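Local coordinates for protein uncharacterized HTH-type transcriptional regulator YybR (Bacillus subtilis, PDB 4A5N) that probably binds DNA as a dimeric, redox-sensing winged helix-turn-helix transcription activator of the MarR/DUF24 (HxlR) type, at residues Lys26-Leu31 with Leu61-Ala66; Val70-Tyr75 with Val82-Thr87. The protein carries 1 engineered substitution. One frame throughout, in Å; residues are numbered along the deposited sequence.

Contact 1 of 2, residues Lys26-Leu31 with Leu61-Ala66; sequences KWKGIL and LRELEA
Lys-28 reaches across from the first turn of helix 28-35 and joins its NZ to OE1 of Glu-63 in a salt bridge of 2.9 Å. The ammonium meets that oxygen nearly along its C-O axis, and the two side chains cross at about a right angle. On the way the methylenes of Lys-28 run antiparallel to the side chain of Leu-64: CG of Lys-28 lies 3.9 Å from CD1 of Leu-64, and CD of Lys-28 lies 4.1 Å from CG of Leu-64. A lysine suits this place because its long aliphatic part can lie on a leucine while its charge travels on to the edge of the interface. The chain is extended beyond CG, with chi2 168°, which carries NZ over the full distance to the carboxylate. Deeper in, Leu-31 points its CB toward helix 54-66, and its CD1 meets CD2 of Leu-61 at 4.1 Å; CB of Leu-31 also lies 4.4 Å from CD1 of Leu-64. Branched leucine ends fill such a buried seam without asking for polar partners. A second shell packs round these groups: Phe-45 of helix 42-48 touches both Leu-31 and Leu-61, Leu-57 packs on Leu-31, Gln-60 on Lys-28, and Ile-69 and Val-70 on Leu-64. At the start of helix 28-35, Trp-27 occupies the N-cap position, and its O receives the N-H of Leu-31, closing the first turn. Here helix 28-35 is packed against helix 54-66, part of the hydrophobic centre of the HxlR-type helix-turn-helix domain.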
loop_
_atom_site.group_PDB
_atom_site.type_symbol
_atom_site.label_atom_id
_atom_site.label_comp_id
_atom_site.label_asym_id
_atom_site.label_seq_id
_atom_site.Cartn_x
_atom_site.Cartn_y
_atom_site.Cartn_z
ATOM N N LYS B 26 7.128 -4.184 2.802
ATOM C CA LYS B 26 8.284 -3.932 1.953
ATOM C C LYS B 26 8.472 -4.835 0.708
ATOM O O LYS B 26 9.154 -4.441 -0.249
ATOM C CB LYS B 26 9.556 -3.925 2.820
ATOM C CG LYS B 26 10.799 -3.669 2.006
ATOM C CD LYS B 26 11.969 -3.196 2.862
ATOM C CE LYS B 26 13.007 -2.525 1.988
ATOM N NZ LYS B 26 13.821 -1.579 2.803
ATOM N N TRP B 27 7.833 -6.005 0.686
ATOM C CA TRP B 27 8.189 -7.050 -0.250
ATOM C C TRP B 27 7.060 -7.562 -1.095
ATOM O O TRP B 27 7.286 -8.020 -2.190
ATOM C CB TRP B 27 8.740 -8.230 0.522
ATOM C CG TRP B 27 9.829 -7.890 1.506
ATOM C CD1 TRP B 27 9.741 -7.861 2.884
ATOM C CD2 TRP B 27 11.205 -7.530 1.196
ATOM N NE1 TRP B 27 10.958 -7.525 3.448
ATOM C CE2 TRP B 27 11.877 -7.313 2.476
ATOM C CE3 TRP B 27 11.928 -7.375 0.024
ATOM C CZ2 TRP B 27 13.200 -6.946 2.550
ATOM C CZ3 TRP B 27 13.270 -7.020 0.112
ATOM C CH2 TRP B 27 13.888 -6.803 1.346
ATOM N N LYS B 28 5.847 -7.545 -0.598
ATOM C CA LYS B 28 4.788 -8.273 -1.324
ATOM C C LYS B 28 4.523 -7.696 -2.703
ATOM O O LYS B 28 4.194 -8.431 -3.638
ATOM C CB LYS B 28 3.510 -8.338 -0.488
ATOM C CG LYS B 28 3.524 -9.380 0.624
ATOM C CD LYS B 28 2.367 -9.188 1.576
ATOM C CE LYS B 28 2.507 -10.003 2.828
ATOM N NZ LYS B 28 1.276 -9.868 3.628
ATOM N N GLY B 29 4.575 -6.377 -2.831
ATOM C CA GLY B 29 4.362 -5.721 -4.126
ATOM C C GLY B 29 5.316 -6.184 -5.213
ATOM O O GLY B 29 4.918 -6.401 -6.366
ATOM N N ILE B 30 6.593 -6.308 -4.837
ATOM C CA ILE B 30 7.646 -6.751 -5.728
ATOM C C ILE B 30 7.397 -8.195 -6.115
ATOM O O ILE B 30 7.439 -8.526 -7.300
ATOM C CB ILE B 30 9.043 -6.680 -5.044
ATOM C CG1 ILE B 30 9.418 -5.254 -4.669
ATOM C CG2 ILE B 30 10.159 -7.234 -5.944
ATOM C CD1 ILE B 30 10.632 -5.175 -3.760
ATOM N N LEU B 31 7.118 -9.038 -5.112
ATOM C CA LEU B 31 6.894 -10.477 -5.313
ATOM C C LEU B 31 5.728 -10.671 -6.291
ATOM O O LEU B 31 5.852 -11.363 -7.284
ATOM C CB LEU B 31 6.590 -11.188 -3.996
ATOM C CG LEU B 31 7.790 -11.171 -3.033
ATOM C CD1 LEU B 31 7.439 -11.892 -1.733
ATOM C CD2 LEU B 31 8.987 -11.763 -3.750
ATOM N N LEU B 61 5.802 -14.981 1.369
ATOM C CA LEU B 61 5.088 -15.851 0.418
ATOM C C LEU B 61 3.980 -16.673 1.119
ATOM O O LEU B 61 2.940 -16.895 0.537
ATOM C CB LEU B 61 6.071 -16.764 -0.353
ATOM C CG LEU B 61 6.966 -16.112 -1.413
ATOM C CD1 LEU B 61 8.153 -17.017 -1.778
ATOM C CD2 LEU B 61 6.169 -15.719 -2.665
ATOM N N ARG B 62 4.222 -17.120 2.351
ATOM C CA ARG B 62 3.224 -17.872 3.134
ATOM C C ARG B 62 2.001 -17.000 3.420
ATOM O O ARG B 62 0.850 -17.467 3.352
ATOM C CB ARG B 62 3.815 -18.404 4.473
ATOM C CG ARG B 62 4.518 -19.755 4.371
ATOM C CD ARG B 62 4.899 -20.296 5.751
ATOM N NE ARG B 62 5.231 -21.728 5.733
ATOM C CZ ARG B 62 4.551 -22.698 6.364
ATOM N NH1 ARG B 62 3.475 -22.434 7.118
ATOM N NH2 ARG B 62 4.959 -23.962 6.250
ATOM N N GLU B 63 2.234 -15.731 3.735
ATOM C CA GLU B 63 1.123 -14.821 3.995
ATOM C C GLU B 63 0.299 -14.552 2.744
ATOM O O GLU B 63 -0.913 -14.577 2.798
ATOM C CB GLU B 63 1.603 -13.495 4.565
ATOM C CG GLU B 63 2.364 -13.652 5.858
ATOM C CD GLU B 63 2.644 -12.335 6.515
ATOM O OE1 GLU B 63 2.354 -11.302 5.888
ATOM O OE2 GLU B 63 3.170 -12.343 7.666
ATOM N N LEU B 64 0.949 -14.292 1.615
ATOM C CA LEU B 64 0.220 -14.164 0.304
ATOM C C LEU B 64 -0.591 -15.406 -0.049
ATOM O O LEU B 64 -1.769 -15.336 -0.536
ATOM C CB LEU B 64 1.229 -13.895 -0.803
ATOM C CG LEU B 64 1.679 -12.435 -0.880
ATOM C CD1 LEU B 64 2.901 -12.324 -1.793
ATOM C CD2 LEU B 64 0.554 -11.522 -1.355
ATOM N N GLU B 65 0.021 -16.566 0.195
ATOM C CA GLU B 65 -0.686 -17.855 0.064
ATOM C C GLU B 65 -1.865 -17.979 1.032
ATOM O O GLU B 65 -2.999 -18.379 0.640
ATOM C CB GLU B 65 0.286 -19.054 0.193
ATOM C CG GLU B 65 -0.387 -20.419 0.007
ATOM C CD GLU B 65 0.548 -21.602 0.263
ATOM O OE1 GLU B 65 1.725 -21.397 0.642
ATOM O OE2 GLU B 65 0.094 -22.741 0.071
ATOM N N ALA B 66 -1.637 -17.628 2.299
ATOM C CA ALA B 66 -2.685 -17.758 3.303
ATOM C C ALA B 66 -3.894 -16.867 2.969
ATOM O O ALA B 66 -5.008 -17.228 3.290
ATOM C CB ALA B 66 -2.158 -17.438 4.693
#

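Contact 2 of 2, residues Val70-Tyr75 with Val82-Thr87; sequences VHREVY and VEYSLT
Val-70 to Val-74 pair with Leu-86 to Val-82 in antiparallel register. His-71 with Ser-85 and Glu-73 with Glu-83 are the hydrogen-bonded pairs, each joined in both directions; N of Glu-73 gives a nearly straight bond to O of Glu-83 (2.9 Å, 167°). The other three pairs are non-hydrogen-bonded, and CA-H...O contacts fill in, as from CA of Tyr-84 to O of His-71 (3.3 Å). Such a hairpin, following helix 54-66, is the wing of a winged helix-turn-helix domain.

Polar side-chain bonds occupy both faces. Where Arg-72 and Tyr-84 lie alongside, NE of Arg-72 donates to OH of Tyr-84 at 3.1 Å, with the hydroxyl in the guanidinium plane, and a water joins that OH to NH2 of Arg-72. Extension of the arginine from CG to NE, with CG anti to the backbone N (chi1 -176°), carries it along the ring. A phenylalanine in place of Tyr-84 would probably leave NE of Arg-72 without this acceptor and the guanidinium freer to turn. On the other face NE2 of His-71 donates to the anti lone pair of OE1 of Glu-73 (2.6 Å), almost in the imidazole plane. OH of Tyr-75 donates to OE1 of Glu-83 from above the carboxylate plane (2.9 Å), while Lys-39 forms a salt bridge with OE2 of Glu-83.

Among apolar contacts, CG1 of Val-82 lies over one face of the Arg-72 guanidinium, offset toward its rim, 3.7 Å from NE of Arg-72, and CG2 of Val-74 meets CG2 of Val-82. Compact, beta-branched valines suit a strand. CG1 of Val-70 approaches the ring edge of Tyr-84, 4.1 Å from CD1 of Tyr-84, near Met-35 of helix 28-35.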
loop_
_atom_site.group_PDB
_atom_site.type_symbol
_atom_site.label_atom_id
_atom_site.label_comp_id
_atom_site.label_asym_id
_atom_site.label_seq_id
_atom_site.Cartn_x
_atom_site.Cartn_y
_atom_site.Cartn_z
ATOM N N VAL B 70 -1.610 -16.096 -3.701
ATOM C CA VAL B 70 -0.594 -16.915 -4.305
ATOM C C VAL B 70 -0.862 -18.400 -4.107
ATOM O O VAL B 70 -1.367 -18.838 -3.060
ATOM C CB VAL B 70 0.798 -16.518 -3.769
ATOM C CG1 VAL B 70 1.871 -17.546 -4.146
ATOM C CG2 VAL B 70 1.158 -15.145 -4.309
ATOM N N HIS B 71 -0.570 -19.160 -5.167
ATOM C CA HIS B 71 -0.633 -20.595 -5.169
ATOM C C HIS B 71 0.783 -21.103 -5.077
ATOM O O HIS B 71 1.697 -20.603 -5.786
ATOM C CB HIS B 71 -1.332 -21.125 -6.441
ATOM C CG HIS B 71 -1.336 -22.635 -6.535
ATOM N ND1 HIS B 71 -2.197 -23.415 -5.834
ATOM C CD2 HIS B 71 -0.532 -23.496 -7.252
ATOM C CE1 HIS B 71 -1.951 -24.708 -6.100
ATOM N NE2 HIS B 71 -0.927 -24.764 -6.965
ATOM N N ARG B 72 0.993 -22.044 -4.163
ATOM C CA ARG B 72 2.283 -22.756 -4.044
ATOM C C ARG B 72 2.119 -24.221 -4.504
ATOM O O ARG B 72 1.501 -25.050 -3.806
ATOM C CB ARG B 72 2.761 -22.714 -2.595
ATOM C CG ARG B 72 4.128 -23.318 -2.313
ATOM C CD ARG B 72 4.455 -23.221 -0.824
ATOM N NE ARG B 72 5.869 -23.516 -0.549
ATOM C CZ ARG B 72 6.366 -24.694 -0.150
ATOM N NH1 ARG B 72 5.592 -25.738 0.091
ATOM N NH2 ARG B 72 7.676 -24.812 0.033
ATOM N N GLU B 73 2.677 -24.516 -5.673
ATOM C CA GLU B 73 2.627 -25.834 -6.268
ATOM C C GLU B 73 3.906 -26.592 -5.922
ATOM O O GLU B 73 4.996 -26.161 -6.294
ATOM C CB GLU B 73 2.489 -25.711 -7.796
ATOM C CG GLU B 73 2.282 -27.032 -8.543
ATOM C CD GLU B 73 0.961 -27.736 -8.206
ATOM O OE1 GLU B 73 -0.045 -27.063 -7.905
ATOM O OE2 GLU B 73 0.926 -28.983 -8.252
ATOM N N VAL B 74 3.750 -27.718 -5.235
ATOM C CA VAL B 74 4.867 -28.577 -4.887
ATOM C C VAL B 74 4.840 -29.855 -5.731
ATOM O O VAL B 74 3.879 -30.631 -5.681
ATOM C CB VAL B 74 4.867 -28.931 -3.400
ATOM C CG1 VAL B 74 6.114 -29.718 -3.040
ATOM C CG2 VAL B 74 4.777 -27.662 -2.570
ATOM N N TYR B 75 5.911 -30.057 -6.490
ATOM C CA TYR B 75 6.098 -31.272 -7.274
ATOM C C TYR B 75 6.783 -32.307 -6.418
ATOM O O TYR B 75 7.763 -32.016 -5.710
ATOM C CB TYR B 75 6.894 -30.976 -8.541
ATOM C CG TYR B 75 6.163 -30.001 -9.443
ATOM C CD1 TYR B 75 6.228 -28.627 -9.228
ATOM C CD2 TYR B 75 5.363 -30.462 -10.481
ATOM C CE1 TYR B 75 5.547 -27.746 -10.038
ATOM C CE2 TYR B 75 4.681 -29.587 -11.295
ATOM C CZ TYR B 75 4.784 -28.233 -11.076
ATOM O OH TYR B 75 4.104 -27.381 -11.897
ATOM N N VAL B 82 9.336 -26.358 -6.314
ATOM C CA VAL B 82 8.289 -25.488 -5.802
ATOM C C VAL B 82 8.134 -24.228 -6.657
ATOM O O VAL B 82 9.116 -23.495 -6.943
ATOM C CB VAL B 82 8.461 -25.154 -4.329
ATOM C CG1 VAL B 82 7.310 -24.293 -3.850
ATOM C CG2 VAL B 82 8.514 -26.446 -3.533
ATOM N N GLU B 83 6.888 -23.999 -7.056
ATOM C CA GLU B 83 6.518 -22.865 -7.913
ATOM C C GLU B 83 5.384 -22.027 -7.330
ATOM O O GLU B 83 4.379 -22.568 -6.885
ATOM C CB GLU B 83 6.099 -23.388 -9.284
ATOM C CG GLU B 83 7.253 -24.022 -10.036
ATOM C CD GLU B 83 6.832 -24.622 -11.341
ATOM O OE1 GLU B 83 5.636 -24.991 -11.488
ATOM O OE2 GLU B 83 7.703 -24.699 -12.229
ATOM N N TYR B 84 5.593 -20.718 -7.332
ATOM C CA TYR B 84 4.680 -19.704 -6.813
ATOM C C TYR B 84 4.040 -18.943 -7.982
ATOM O O TYR B 84 4.746 -18.474 -8.892
ATOM C CB TYR B 84 5.453 -18.720 -5.942
ATOM C CG TYR B 84 6.078 -19.382 -4.770
ATOM C CD1 TYR B 84 5.373 -19.541 -3.584
ATOM C CD2 TYR B 84 7.374 -19.873 -4.843
ATOM C CE1 TYR B 84 5.947 -20.187 -2.500
ATOM C CE2 TYR B 84 7.961 -20.514 -3.757
ATOM C CZ TYR B 84 7.230 -20.668 -2.591
ATOM O OH TYR B 84 7.782 -21.282 -1.486
ATOM N N SER B 85 2.718 -18.806 -7.938
ATOM C CA SER B 85 1.991 -18.107 -8.983
ATOM C C SER B 85 0.857 -17.328 -8.390
ATOM O O SER B 85 0.484 -17.551 -7.202
ATOM C CB SER B 85 1.458 -19.120 -9.975
ATOM O OG SER B 85 0.743 -20.155 -9.315
ATOM N N LEU B 86 0.264 -16.449 -9.202
ATOM C CA LEU B 86 -0.904 -15.721 -8.779
ATOM C C LEU B 86 -2.113 -16.613 -8.990
ATOM O O LEU B 86 -2.242 -17.282 -9.973
ATOM C CB LEU B 86 -1.080 -14.410 -9.541
ATOM C CG LEU B 86 0.006 -13.353 -9.488
ATOM C CD1 LEU B 86 -0.416 -12.151 -10.328
ATOM C CD2 LEU B 86 0.258 -12.970 -8.020
ATOM N N THR B 87 -3.001 -16.610 -8.032
ATOM C CA THR B 87 -4.289 -17.250 -8.177
ATOM C C THR B 87 -5.159 -16.304 -9.006
ATOM O O THR B 87 -4.834 -15.112 -9.156
ATOM C CB THR B 87 -4.928 -17.455 -6.795
ATOM O OG1 THR B 87 -5.170 -16.186 -6.172
ATOM C CG2 THR B 87 -4.022 -18.326 -5.892
HETATM O O HOH W 1 9.853 -22.756 -1.196
#

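How the contacts relate
Contact 1 lies close to the centre of the chain and is mostly buried, whereas contact 2 sits farther out and is only partly buried. One packs two helices through side chains alone; the other joins two strands chiefly through their backbones, with polar pairs on either face of the hairpin. They meet at helix 54-66, which is followed in the chain by strand 70-75: O of Leu-64 and N of Val-70 make a probable hydrogen bond (3.3 Å), and CD1 of Leu-61 packs on CZ of Tyr-84. Leu-61 and Leu-64 therefore serve both contacts, joining the apolar interior to the base of the wing, while Arg-72 touches Glu-65 beside them.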